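Local coordinates for protein vascular endothelial cadherin (Gallus gallus, PDB 3PPE) that mediates calcium-dependent, homophilic cell-cell adhesion between endothelial cells, this fragment being its first two extracellular cadherin domains, EC1 and EC2, at residues M7-E12 with F90-S95; G111-M116 with V197-T202; V126-A131 with A140-Q145; V28-A33 with D77-R82; I146-E151 with E177-A182. All blocks are in the same frame, centred on the assembly; numbering follows the deposited sequence. Where two conformers were deposited one is given.

Interaction 1 of 5, residues M7-E12 with F90-S95; sequences MHIREE and FIIKVS. With CA (calcium ion), chain C; CA (calcium ion), chain E.
M7 and K93 open a parallel ladder in which M7 and I9 each use both N-H and C=O, and E11 its N-H. M7 N gives its hydrogen to I91 O, and M7 O takes the one from K93 N at 2.7 Å, almost straight (177°). I9 repeats the pattern: its N donates to K93 O, and its O accepts from S95 N, which sits above the carbonyl plane. E11 N closes the ladder on S95 O at 3.1 Å. Beyond it the carboxylate of E11, also a partner of R63, splits between two calcium ions, OE1 binding one at 2.4 Å and OE2 the other at 2.3 Å. E12 OE1 joins the first ion, whose shell also holds D62, E64, D99 and a water; E12 OE2 pairs with R60, and K93 NZ with E68. On the buried face the extended M7 packs CE 3.9 Å from F90 CE2, while SD makes a Met-aromatic contact, oblique, 5.1 Å from the F90 ring centroid; W4 of the second subunit packs on both residues. I9 CG2 rests against I92 CG2. A parallel first-to-last strand pair leading into acidic ligands is the Greek-key cadherin domain at its calcium-binding linker.

Interaction 2 of 5, residues G111-M116 with V197-T202; sequences GSVPEM and VIIRLT
T202 and G111 have the most surface covered here, with V113 next, and they lie along a parallel strand pair. G111 N donates to I198 O at 2.8 Å, almost straight at 167°, while G111 O receives R200 N. V113 alternates in the same way, its N bonded to R200 O and its O to T202 N at 2.9 Å. T202 O then takes the hydrogen of E115 N, the last bond before the chains part. The T202 side chain works on the outer face: OG1, held between the backbone N and the carbonyl carbon (chi1 55°), lies 3.3 Å from P114 CA, and CG2 turns toward S112 CB at 4.0 Å. One water joins T202 OG1 to S112 OG and a second links that serine to R200 NH2, while S112 CB covers one face of the guanidinium, off its centre. On the inner face V113 CG1 lies alongside L201, 4.0 Å from CD1, and that same CD1 reaches 3.5 Å from E115 CA. V113 and I199 continue inward onto V123 of strand 122-129 and onto strand 160-163, whereas strand 194-202 has strand 175-184 as its other neighbour, with 108-114 at the sheet edge.

Interaction 3 of 5, residues V126-A131 with A140-Q145; sequences VTAEDA and ATVTYQ. With CA (calcium ion), chain D.
This is a contact of side chains between the two sheets of the second cadherin domain's Greek-key sandwich, running from its core to the calcium-binding end: strand 122-129 belongs to one sheet and strand 142-148 to the other. The two segments run roughly antiparallel, their directions 150° apart, but a single hydrogen bond joins them. Y144 supplies the acceptor. With its CG anti to the carbonyl carbon (chi1 -63°), the ring reaches over to 126-131, and A128 N, at the ring's edge and near its plane, donates to Y144 OH at 2.9 Å, nearly straight (172°). V126 CG2 approaches the same ring obliquely, 4.1 Å from CD2, and A128 CB is equally far from CE2. A phenylalanine in place of Y144 would probably keep much of this apolar packing but leave the A128 N-H without its acceptor. Next along, V142 puts CG1 4.2 Å from A128 CB and turns CG2 to A128 O at 3.6 Å. A182 of strand 175-184 touches A128, V142 and Y144. At the far end A140 packs against D130, whose carboxylate binds one calcium ion together with N98, N100, D132, H139 and D184. D130 grips that ion with both oxygens, OD1 at 2.6 Å and OD2 at 2.4 Å, while its CG lies 3.7 Å from A140 CA.

Interaction 4 of 5, residues V28-A33 with D77-R82; sequences VGNKNA and DRRNNR
N30 ND2 hands a hydrogen to D77 OD1 at 2.9 Å, coming from above the carboxylate plane, with the amide and carboxylate nearly perpendicular (83°). A second bond crosses between backbones, R78 N to N32 O at 2.9 Å and almost straight. The charged pair lies within 77-82: R79 meets D77 side-on, NH2 on OD1 at 2.8 Å and NE on OD2 at 3.0 Å, each in the guanidinium plane and on a syn lone pair. OD1 takes N30 ND2 and R79 NH2, OD2 takes R79 NE and R79 N, so the group is fixed against rotation. Stacking adds the third kind of contact, the N32 side-chain amide lying over one face of the R79 guanidinium with planes 8° apart. D77 and A33 form an antiparallel, non-hydrogen-bonded pair where the loops meet the strands, with L84 touching both. N30 OD1, D77 OD2 and N80 OD1 each accept from the backbone N two residues on, three Asx turns shaping the first cadherin domain's surface loops.

Interaction 5 of 5, residues I146-E151 with E177-A182; sequences IIKGNE and EIIVKA
K148 NZ donates to E177 O at 2.9 Å, its chain folded over by the bends at chi3 and chi4 (100° and 85°), while the E177 carboxylate stays beyond salt-bridge range. Backbone bonds come next: I147 N gives to I179 O at 2.8 Å, K148 N adds a weak bond to that oxygen, and I179 N returns one to K148 O at 3.1 Å, in the carbonyl plane on a lone pair. Two residues thus face one, a classic beta bulge at the edge of the sheet, set where strand 142-148 turns its corner in the second cadherin domain. Around the bulge I179 is flanked on two sides, CG2 by I147 CG1 at 3.7 Å and CG1 by K148 CE at 3.6 Å. On the opposite, buried face I146 CD1 meets I178 CD1 at 3.7 Å, with F153 touching both residues. An alanine at I178 would probably open a gap beside I146 and F153. I147 CG2 leans on K181 CB at 3.9 Å.

Overall arrangement
Interactions 1 and 4 belong to the first cadherin domain, and interactions 2, 3 and 5 to the second. Calcium joins them: 7-12 supplies ligands to two ions and 126-131 to the third, and interactions 1 and 3 come within about 7 Å at their nearest atoms, with centres about 25 Å apart. D132, just after 126-131, shares an ion with E11. Interaction 4 is at the far end of its domain, its centre about 75 Å from that of interaction 2. Within the second domain the contacts touch: Q145 O meets K181 N, V197 O meets I178 N, and V126 packs on V197. Interactions 3 and 5 share strand 142-148, and both lie along the chain between the segments of interaction 2.

Interaction 1 of 5, residues M7-E12 with F90-S95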
# COMPACT_ATOMS: atom_id res chain seq x y z
N MET A 7 7.64 -4.25 4.24
CA MET A 7 6.74 -3.39 3.48
C MET A 7 6.98 -3.75 2.02
O MET A 7 8.04 -4.27 1.67
CB MET A 7 7.05 -1.91 3.72
CG MET A 7 6.92 -1.47 5.18
SD MET A 7 7.06 0.29 5.36
CE MET A 7 6.99 0.42 7.14
N HIS A 8 5.99 -3.48 1.17
CA HIS A 8 6.06 -3.83 -0.25
C HIS A 8 5.59 -2.64 -1.02
O HIS A 8 4.60 -2.02 -0.68
CB HIS A 8 5.18 -5.05 -0.61
CG HIS A 8 5.49 -6.24 0.21
ND1 HIS A 8 4.96 -6.43 1.48
CD2 HIS A 8 6.34 -7.28 0.00
CE1 HIS A 8 5.46 -7.53 2.01
NE2 HIS A 8 6.30 -8.07 1.13
N ILE A 9 6.35 -2.34 -2.05
CA ILE A 9 6.00 -1.28 -3.00
C ILE A 9 6.31 -1.76 -4.42
O ILE A 9 7.36 -2.33 -4.68
CB ILE A 9 6.69 0.07 -2.68
CG1 ILE A 9 6.37 1.11 -3.78
CG2 ILE A 9 8.21 -0.10 -2.44
CD1 ILE A 9 6.68 2.55 -3.43
N ARG A 10 5.36 -1.55 -5.32
CA ARG A 10 5.48 -1.93 -6.71
C ARG A 10 6.55 -1.13 -7.43
O ARG A 10 6.68 0.07 -7.21
CB ARG A 10 4.11 -1.74 -7.37
CG ARG A 10 3.85 -2.65 -8.57
CD ARG A 10 2.42 -2.51 -9.13
NE ARG A 10 2.19 -1.26 -9.86
CZ ARG A 10 1.42 -0.24 -9.46
NH1 ARG A 10 0.78 -0.27 -8.29
NH2 ARG A 10 1.30 0.84 -10.25
N GLU A 11 7.34 -1.78 -8.30
CA GLU A 11 8.30 -1.03 -9.10
C GLU A 11 7.61 -0.31 -10.23
O GLU A 11 6.49 -0.67 -10.62
CB GLU A 11 9.39 -1.96 -9.68
CG GLU A 11 8.80 -3.01 -10.64
CD GLU A 11 9.84 -3.66 -11.54
OE1 GLU A 11 10.88 -3.03 -11.85
OE2 GLU A 11 9.60 -4.81 -11.95
N GLU A 12 8.29 0.72 -10.75
CA GLU A 12 7.90 1.41 -12.01
C GLU A 12 6.52 2.11 -11.95
O GLU A 12 5.79 2.19 -12.93
CB GLU A 12 7.95 0.44 -13.21
CG GLU A 12 9.22 -0.42 -13.31
CD GLU A 12 10.49 0.34 -13.65
OE1 GLU A 12 11.52 -0.34 -13.87
OE2 GLU A 12 10.54 1.59 -13.70
N PHE A 90 13.68 -3.84 9.39
CA PHE A 90 12.64 -4.27 8.48
C PHE A 90 13.16 -4.18 7.06
O PHE A 90 14.22 -3.57 6.80
CB PHE A 90 11.32 -3.48 8.70
CG PHE A 90 11.36 -2.01 8.31
CD1 PHE A 90 11.94 -1.06 9.15
CD2 PHE A 90 10.80 -1.59 7.11
CE1 PHE A 90 11.99 0.30 8.79
CE2 PHE A 90 10.82 -0.26 6.73
CZ PHE A 90 11.43 0.70 7.56
N ILE A 91 12.43 -4.78 6.14
CA ILE A 91 12.83 -4.72 4.73
C ILE A 91 11.68 -4.14 3.93
O ILE A 91 10.52 -4.51 4.13
CB ILE A 91 13.27 -6.13 4.20
CG1 ILE A 91 14.61 -6.52 4.86
CG2 ILE A 91 13.34 -6.15 2.66
CD1 ILE A 91 15.08 -8.04 4.69
N ILE A 92 12.01 -3.18 3.07
CA ILE A 92 11.09 -2.70 2.06
C ILE A 92 11.39 -3.53 0.80
O ILE A 92 12.49 -3.44 0.25
CB ILE A 92 11.27 -1.16 1.78
CG1 ILE A 92 10.87 -0.30 3.02
CG2 ILE A 92 10.37 -0.79 0.58
CD1 ILE A 92 11.24 1.20 2.86
N LYS A 93 10.42 -4.33 0.37
CA LYS A 93 10.56 -5.23 -0.81
C LYS A 93 9.97 -4.53 -2.01
O LYS A 93 8.88 -3.97 -1.91
CB LYS A 93 9.74 -6.50 -0.57
CG LYS A 93 10.31 -7.40 0.51
CD LYS A 93 11.21 -8.48 -0.10
CE LYS A 93 11.90 -9.34 0.98
NZ LYS A 93 12.88 -10.27 0.35
N VAL A 94 10.67 -4.54 -3.15
CA VAL A 94 10.13 -3.93 -4.39
C VAL A 94 9.46 -5.07 -5.16
O VAL A 94 10.13 -6.03 -5.55
CB VAL A 94 11.23 -3.25 -5.27
CG1 VAL A 94 10.64 -2.53 -6.54
CG2 VAL A 94 12.06 -2.22 -4.40
N SER A 95 8.15 -4.96 -5.37
CA SER A 95 7.33 -6.00 -6.01
C SER A 95 7.49 -5.90 -7.51
O SER A 95 7.40 -4.83 -8.08
CB SER A 95 5.84 -5.80 -5.66
OG SER A 95 5.70 -5.69 -4.25
CA CA C . 12.00 -2.81 -13.91
CA CA E . 10.34 -6.45 -13.43
O HOH W 1 13.20 -3.03 -16.05

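Interaction 2 of 5, residues G111-M116 with V197-T202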
# COMPACT_ATOMS: atom_id res chain seq x y z
N GLY A 111 25.32 -25.38 -33.93
CA GLY A 111 25.28 -26.79 -33.63
C GLY A 111 25.47 -27.64 -34.86
O GLY A 111 25.61 -27.15 -35.97
N SER A 112 25.46 -28.94 -34.64
CA SER A 112 25.59 -29.86 -35.75
C SER A 112 24.84 -31.14 -35.43
O SER A 112 24.57 -31.47 -34.27
CB SER A 112 27.08 -30.15 -36.08
OG SER A 112 27.61 -31.07 -35.14
N VAL A 113 24.47 -31.84 -36.48
CA VAL A 113 23.77 -33.10 -36.32
C VAL A 113 24.14 -33.95 -37.56
O VAL A 113 24.36 -33.38 -38.63
CB VAL A 113 22.25 -32.88 -36.13
CG1 VAL A 113 21.59 -32.34 -37.41
CG2 VAL A 113 21.54 -34.17 -35.60
N PRO A 114 24.32 -35.28 -37.40
CA PRO A 114 24.54 -36.12 -38.58
C PRO A 114 23.34 -36.12 -39.48
O PRO A 114 22.20 -36.10 -38.98
CB PRO A 114 24.73 -37.53 -37.99
CG PRO A 114 25.29 -37.23 -36.59
CD PRO A 114 24.49 -36.05 -36.14
N GLU A 115 23.59 -36.14 -40.80
CA GLU A 115 22.54 -36.21 -41.78
C GLU A 115 21.72 -37.46 -41.56
O GLU A 115 22.22 -38.43 -41.00
CB GLU A 115 23.10 -36.22 -43.21
CG GLU A 115 24.04 -37.40 -43.50
CD GLU A 115 24.29 -37.58 -45.00
OE1 GLU A 115 25.16 -38.42 -45.38
OE2 GLU A 115 23.60 -36.87 -45.78
N MET A 116 20.46 -37.42 -42.00
CA MET A 116 19.59 -38.59 -41.94
C MET A 116 19.37 -39.14 -40.52
O MET A 116 19.01 -40.29 -40.37
CB MET A 116 20.10 -39.70 -42.91
CG MET A 116 20.36 -39.22 -44.37
SD MET A 116 18.87 -38.53 -45.14
CE MET A 116 17.80 -39.96 -45.11
N VAL A 197 20.54 -19.64 -35.26
CA VAL A 197 21.20 -20.91 -35.03
C VAL A 197 21.70 -21.42 -36.37
O VAL A 197 20.92 -21.65 -37.27
CB VAL A 197 20.29 -21.98 -34.41
CG1 VAL A 197 21.13 -23.10 -33.83
CG2 VAL A 197 19.40 -21.37 -33.31
N ILE A 198 23.01 -21.60 -36.45
CA ILE A 198 23.62 -22.25 -37.61
C ILE A 198 23.79 -23.71 -37.25
O ILE A 198 24.48 -24.06 -36.29
CB ILE A 198 24.95 -21.59 -37.97
CG1 ILE A 198 24.69 -20.13 -38.38
CG2 ILE A 198 25.62 -22.34 -39.14
CD1 ILE A 198 25.94 -19.26 -38.21
N ILE A 199 23.11 -24.56 -38.01
CA ILE A 199 23.14 -25.99 -37.77
C ILE A 199 23.77 -26.67 -38.99
O ILE A 199 23.22 -26.65 -40.09
CB ILE A 199 21.73 -26.53 -37.56
CG1 ILE A 199 21.14 -25.95 -36.27
CG2 ILE A 199 21.75 -28.10 -37.53
CD1 ILE A 199 19.66 -25.99 -36.21
N ARG A 200 24.94 -27.26 -38.78
CA ARG A 200 25.64 -27.97 -39.85
C ARG A 200 25.21 -29.42 -39.85
O ARG A 200 25.11 -30.05 -38.80
CB ARG A 200 27.15 -27.89 -39.62
CG ARG A 200 27.73 -26.54 -39.89
CD ARG A 200 29.14 -26.41 -39.33
NE ARG A 200 29.79 -27.71 -39.14
CZ ARG A 200 30.10 -28.23 -37.96
NH1 ARG A 200 29.84 -27.56 -36.85
NH2 ARG A 200 30.68 -29.42 -37.89
N LEU A 201 24.97 -29.97 -41.04
CA LEU A 201 24.73 -31.40 -41.21
C LEU A 201 26.05 -32.08 -41.48
O LEU A 201 26.79 -31.67 -42.39
CB LEU A 201 23.74 -31.65 -42.36
CG LEU A 201 22.25 -31.55 -42.07
CD1 LEU A 201 21.76 -32.83 -41.39
CD2 LEU A 201 21.89 -30.40 -41.15
N THR A 202 26.36 -33.10 -40.68
CA THR A 202 27.64 -33.81 -40.78
C THR A 202 27.49 -35.17 -41.47
O THR A 202 26.42 -35.72 -41.57
CB THR A 202 28.33 -33.93 -39.41
OG1 THR A 202 27.44 -34.56 -38.48
CG2 THR A 202 28.71 -32.53 -38.88
O HOH W 2 27.24 -33.72 -35.86
O HOH W 3 30.62 -31.02 -35.19

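Interaction 3 of 5, residues V126-A131 with A140-Q145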
# COMPACT_ATOMS: atom_id res chain seq x y z
N VAL A 126 19.41 -23.59 -27.20
CA VAL A 126 19.52 -22.13 -27.14
C VAL A 126 18.95 -21.69 -25.77
O VAL A 126 18.18 -22.44 -25.15
CB VAL A 126 18.83 -21.39 -28.37
CG1 VAL A 126 19.43 -21.90 -29.71
CG2 VAL A 126 17.28 -21.53 -28.40
N THR A 127 19.30 -20.49 -25.32
CA THR A 127 18.86 -20.00 -24.01
C THR A 127 18.65 -18.50 -24.09
O THR A 127 19.53 -17.78 -24.56
CB THR A 127 19.96 -20.25 -22.93
OG1 THR A 127 20.31 -21.63 -22.93
CG2 THR A 127 19.49 -19.86 -21.47
N ALA A 128 17.48 -18.05 -23.64
CA ALA A 128 17.22 -16.63 -23.40
C ALA A 128 16.92 -16.43 -21.91
O ALA A 128 16.35 -17.33 -21.26
CB ALA A 128 16.07 -16.14 -24.26
N GLU A 129 17.35 -15.30 -21.36
CA GLU A 129 17.15 -15.02 -19.93
C GLU A 129 16.24 -13.81 -19.82
O GLU A 129 16.31 -12.89 -20.62
CB GLU A 129 18.48 -14.72 -19.20
CG GLU A 129 19.57 -15.75 -19.38
CD GLU A 129 20.91 -15.27 -18.84
OE1 GLU A 129 21.30 -14.09 -19.08
OE2 GLU A 129 21.58 -16.09 -18.16
N ASP A 130 15.36 -13.86 -18.84
CA ASP A 130 14.38 -12.81 -18.62
C ASP A 130 14.71 -12.23 -17.27
O ASP A 130 14.74 -12.96 -16.28
CB ASP A 130 13.00 -13.45 -18.60
CG ASP A 130 11.89 -12.42 -18.55
OD1 ASP A 130 11.84 -11.54 -17.64
OD2 ASP A 130 10.99 -12.56 -19.37
N ALA A 131 14.91 -10.91 -17.23
CA ALA A 131 15.40 -10.20 -16.04
C ALA A 131 14.35 -10.01 -14.93
O ALA A 131 14.68 -9.57 -13.82
CB ALA A 131 15.97 -8.86 -16.46
N ALA A 140 9.25 -14.49 -15.47
CA ALA A 140 10.52 -14.85 -16.06
C ALA A 140 10.42 -16.26 -16.66
O ALA A 140 11.41 -16.98 -16.80
CB ALA A 140 11.58 -14.81 -15.00
N THR A 141 9.21 -16.66 -17.01
CA THR A 141 8.99 -17.93 -17.65
C THR A 141 9.26 -17.74 -19.15
O THR A 141 8.55 -16.98 -19.81
CB THR A 141 7.53 -18.40 -17.47
OG1 THR A 141 7.26 -18.61 -16.09
CG2 THR A 141 7.31 -19.72 -18.19
N VAL A 142 10.24 -18.45 -19.71
CA VAL A 142 10.66 -18.23 -21.10
C VAL A 142 10.08 -19.36 -21.96
O VAL A 142 10.11 -20.52 -21.56
CB VAL A 142 12.19 -18.24 -21.22
CG1 VAL A 142 12.64 -17.96 -22.69
CG2 VAL A 142 12.91 -17.24 -20.20
N THR A 143 9.57 -19.01 -23.13
CA THR A 143 9.10 -19.97 -24.14
C THR A 143 9.81 -19.64 -25.47
O THR A 143 10.30 -18.54 -25.66
CB THR A 143 7.53 -19.91 -24.35
OG1 THR A 143 7.18 -18.68 -24.97
CG2 THR A 143 6.80 -20.01 -23.04
N TYR A 144 9.91 -20.62 -26.38
CA TYR A 144 10.72 -20.47 -27.58
C TYR A 144 9.91 -20.90 -28.81
O TYR A 144 9.13 -21.82 -28.73
CB TYR A 144 11.95 -21.39 -27.47
CG TYR A 144 12.90 -21.07 -26.33
CD1 TYR A 144 12.72 -21.63 -25.07
CD2 TYR A 144 13.95 -20.17 -26.51
CE1 TYR A 144 13.60 -21.34 -23.99
CE2 TYR A 144 14.86 -19.86 -25.42
CZ TYR A 144 14.67 -20.46 -24.21
OH TYR A 144 15.51 -20.17 -23.16
N GLN A 145 10.18 -20.25 -29.95
CA GLN A 145 9.55 -20.59 -31.20
C GLN A 145 10.64 -20.48 -32.29
O GLN A 145 11.51 -19.61 -32.23
CB GLN A 145 8.38 -19.59 -31.42
CG GLN A 145 7.59 -19.71 -32.71
CD GLN A 145 6.49 -18.59 -32.85
OE1 GLN A 145 6.43 -17.61 -32.05
NE2 GLN A 145 5.66 -18.72 -33.89
CA CA D . 9.40 -11.06 -18.31

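Interaction 4 of 5, residues V28-A33 with D77-R82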
# COMPACT_ATOMS: atom_id res chain seq x y z
N VAL A 28 4.09 2.77 21.91
CA VAL A 28 4.16 3.87 22.86
C VAL A 28 3.18 4.99 22.48
O VAL A 28 2.76 5.09 21.33
CB VAL A 28 5.58 4.46 22.95
CG1 VAL A 28 6.61 3.34 22.92
CG2 VAL A 28 5.82 5.44 21.81
N GLY A 29 2.84 5.82 23.46
CA GLY A 29 1.71 6.73 23.33
C GLY A 29 2.09 8.07 23.92
O GLY A 29 1.23 8.94 24.09
N ASN A 30 3.37 8.24 24.23
CA ASN A 30 3.99 9.56 24.21
C ASN A 30 3.80 10.23 22.85
O ASN A 30 4.29 9.75 21.84
CB ASN A 30 5.47 9.29 24.45
CG ASN A 30 6.27 10.55 24.70
OD1 ASN A 30 5.85 11.65 24.31
ND2 ASN A 30 7.42 10.42 25.34
N LYS A 31 3.07 11.35 22.85
CA LYS A 31 2.77 12.06 21.62
C LYS A 31 3.75 13.21 21.39
O LYS A 31 3.53 14.07 20.54
CB LYS A 31 1.34 12.59 21.64
CG LYS A 31 0.36 11.77 20.80
CD LYS A 31 -0.93 11.53 21.56
CE LYS A 31 -1.67 10.32 21.00
NZ LYS A 31 -2.06 10.52 19.58
N ASN A 32 4.84 13.22 22.16
CA ASN A 32 6.07 13.86 21.74
C ASN A 32 6.96 12.94 20.91
O ASN A 32 8.10 13.27 20.60
CB ASN A 32 6.85 14.38 22.95
CG ASN A 32 5.95 15.06 23.97
OD1 ASN A 32 5.39 14.40 24.85
ND2 ASN A 32 5.81 16.37 23.85
N ALA A 33 6.42 11.77 20.56
CA ALA A 33 7.19 10.75 19.82
C ALA A 33 7.21 10.98 18.30
O ALA A 33 6.21 11.47 17.73
CB ALA A 33 6.64 9.38 20.10
N ASP A 77 11.55 10.64 21.48
CA ASP A 77 11.00 11.80 22.16
C ASP A 77 11.67 13.09 21.69
O ASP A 77 12.84 13.33 21.98
CB ASP A 77 11.16 11.66 23.68
CG ASP A 77 10.25 12.60 24.45
OD1 ASP A 77 9.74 12.19 25.51
OD2 ASP A 77 10.07 13.75 24.00
N ARG A 78 10.92 13.90 20.95
CA ARG A 78 11.48 15.07 20.29
C ARG A 78 11.73 16.21 21.28
O ARG A 78 12.35 17.21 20.95
CB ARG A 78 10.56 15.55 19.17
CG ARG A 78 9.20 16.04 19.64
CD ARG A 78 8.18 16.03 18.52
NE ARG A 78 7.81 17.38 18.10
CZ ARG A 78 8.56 18.16 17.32
NH1 ARG A 78 9.72 17.71 16.86
NH2 ARG A 78 8.14 19.37 17.00
N ARG A 79 11.24 16.03 22.50
CA ARG A 79 11.59 16.92 23.60
C ARG A 79 13.06 16.79 23.97
O ARG A 79 13.77 17.79 24.09
CB ARG A 79 10.71 16.63 24.83
CG ARG A 79 9.23 16.88 24.60
CD ARG A 79 8.42 16.54 25.84
NE ARG A 79 8.53 15.13 26.19
CZ ARG A 79 8.01 14.59 27.30
NH1 ARG A 79 7.35 15.35 28.15
NH2 ARG A 79 8.16 13.30 27.54
N ASN A 80 13.51 15.55 24.16
CA ASN A 80 14.79 15.30 24.82
C ASN A 80 15.66 14.33 24.03
O ASN A 80 16.75 13.95 24.47
CB ASN A 80 14.55 14.75 26.23
CG ASN A 80 13.71 13.50 26.24
OD1 ASN A 80 13.55 12.83 25.22
ND2 ASN A 80 13.16 13.16 27.40
N ASN A 81 15.18 13.94 22.85
CA ASN A 81 15.95 13.07 21.96
C ASN A 81 16.27 11.72 22.61
O ASN A 81 17.27 11.09 22.28
CB ASN A 81 17.24 13.76 21.52
CG ASN A 81 17.05 14.65 20.32
OD1 ASN A 81 16.68 14.19 19.24
ND2 ASN A 81 17.29 15.95 20.49
N ARG A 82 15.41 11.30 23.53
CA ARG A 82 15.49 9.95 24.09
C ARG A 82 14.86 8.93 23.15
O ARG A 82 13.78 9.15 22.61
CB ARG A 82 14.82 9.90 25.46
CG ARG A 82 14.92 8.55 26.15
CD ARG A 82 14.32 8.60 27.55
NE ARG A 82 13.10 7.81 27.66
CZ ARG A 82 13.08 6.49 27.79
NH1 ARG A 82 14.21 5.80 27.83
NH2 ARG A 82 11.92 5.85 27.88

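Interaction 5 of 5, residues I146-E151 with E177-A182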
# COMPACT_ATOMS: atom_id res chain seq x y z
N ILE A 146 10.62 -21.39 -33.26
CA ILE A 146 11.42 -21.18 -34.47
C ILE A 146 10.55 -20.43 -35.48
O ILE A 146 9.42 -20.85 -35.77
CB ILE A 146 11.95 -22.50 -35.08
CG1 ILE A 146 12.91 -23.18 -34.08
CG2 ILE A 146 12.68 -22.24 -36.45
CD1 ILE A 146 13.35 -24.55 -34.56
N ILE A 147 11.04 -19.28 -35.95
CA ILE A 147 10.23 -18.43 -36.81
C ILE A 147 10.77 -18.44 -38.26
O ILE A 147 10.15 -17.88 -39.17
CB ILE A 147 10.10 -16.96 -36.25
CG1 ILE A 147 11.46 -16.28 -36.14
CG2 ILE A 147 9.36 -16.91 -34.86
CD1 ILE A 147 11.33 -14.80 -35.65
N LYS A 148 11.94 -19.03 -38.46
CA LYS A 148 12.43 -19.31 -39.81
C LYS A 148 13.14 -20.65 -39.77
O LYS A 148 14.06 -20.81 -38.98
CB LYS A 148 13.38 -18.20 -40.30
CG LYS A 148 14.06 -18.50 -41.67
CD LYS A 148 14.96 -17.32 -42.15
CE LYS A 148 16.48 -17.56 -41.87
NZ LYS A 148 17.26 -18.35 -42.91
N GLY A 149 12.70 -21.61 -40.60
CA GLY A 149 13.31 -22.97 -40.58
C GLY A 149 12.57 -24.03 -39.77
O GLY A 149 13.10 -25.11 -39.49
N ASN A 150 11.34 -23.71 -39.39
CA ASN A 150 10.53 -24.57 -38.55
C ASN A 150 10.08 -25.87 -39.27
O ASN A 150 9.65 -26.83 -38.62
CB ASN A 150 9.35 -23.77 -37.96
CG ASN A 150 8.74 -22.80 -38.96
OD1 ASN A 150 9.30 -21.73 -39.26
ND2 ASN A 150 7.58 -23.19 -39.51
N GLU A 151 10.21 -25.92 -40.59
CA GLU A 151 9.96 -27.15 -41.38
C GLU A 151 11.05 -28.22 -41.19
O GLU A 151 10.81 -29.42 -41.44
CB GLU A 151 9.91 -26.82 -42.86
CG GLU A 151 8.90 -25.76 -43.23
CD GLU A 151 9.44 -24.32 -43.10
OE1 GLU A 151 10.59 -24.10 -42.62
OE2 GLU A 151 8.68 -23.40 -43.50
N GLU A 177 20.44 -22.08 -41.46
CA GLU A 177 20.47 -20.93 -40.62
C GLU A 177 19.04 -20.69 -40.21
O GLU A 177 18.20 -20.29 -41.02
CB GLU A 177 21.07 -19.75 -41.36
CG GLU A 177 20.74 -18.44 -40.73
CD GLU A 177 21.48 -17.27 -41.36
OE1 GLU A 177 22.68 -17.42 -41.72
OE2 GLU A 177 20.84 -16.20 -41.48
N ILE A 178 18.72 -21.00 -38.95
CA ILE A 178 17.35 -20.86 -38.50
C ILE A 178 17.24 -19.67 -37.51
O ILE A 178 18.22 -19.27 -36.88
CB ILE A 178 16.77 -22.20 -37.91
CG1 ILE A 178 17.41 -22.45 -36.57
CG2 ILE A 178 16.92 -23.40 -38.95
CD1 ILE A 178 16.73 -23.54 -35.69
N ILE A 179 16.06 -19.10 -37.39
CA ILE A 179 15.83 -17.97 -36.49
C ILE A 179 14.92 -18.40 -35.36
O ILE A 179 13.84 -18.97 -35.59
CB ILE A 179 15.21 -16.75 -37.22
CG1 ILE A 179 15.99 -16.40 -38.50
CG2 ILE A 179 15.11 -15.54 -36.27
CD1 ILE A 179 17.46 -16.01 -38.27
N VAL A 180 15.37 -18.14 -34.13
CA VAL A 180 14.58 -18.49 -32.97
C VAL A 180 14.12 -17.19 -32.28
O VAL A 180 14.76 -16.14 -32.40
CB VAL A 180 15.37 -19.49 -32.03
CG1 VAL A 180 16.63 -18.85 -31.45
CG2 VAL A 180 14.47 -20.10 -30.93
N LYS A 181 12.98 -17.25 -31.61
CA LYS A 181 12.45 -16.10 -30.92
C LYS A 181 12.03 -16.60 -29.53
O LYS A 181 11.49 -17.72 -29.38
CB LYS A 181 11.23 -15.55 -31.67
CG LYS A 181 10.67 -14.22 -31.09
CD LYS A 181 9.61 -13.57 -32.01
CE LYS A 181 9.51 -12.04 -31.75
NZ LYS A 181 8.25 -11.46 -32.41
N ALA A 182 12.27 -15.77 -28.52
CA ALA A 182 11.87 -16.08 -27.16
C ALA A 182 10.83 -15.09 -26.64
O ALA A 182 10.75 -13.96 -27.13
CB ALA A 182 13.08 -16.12 -26.24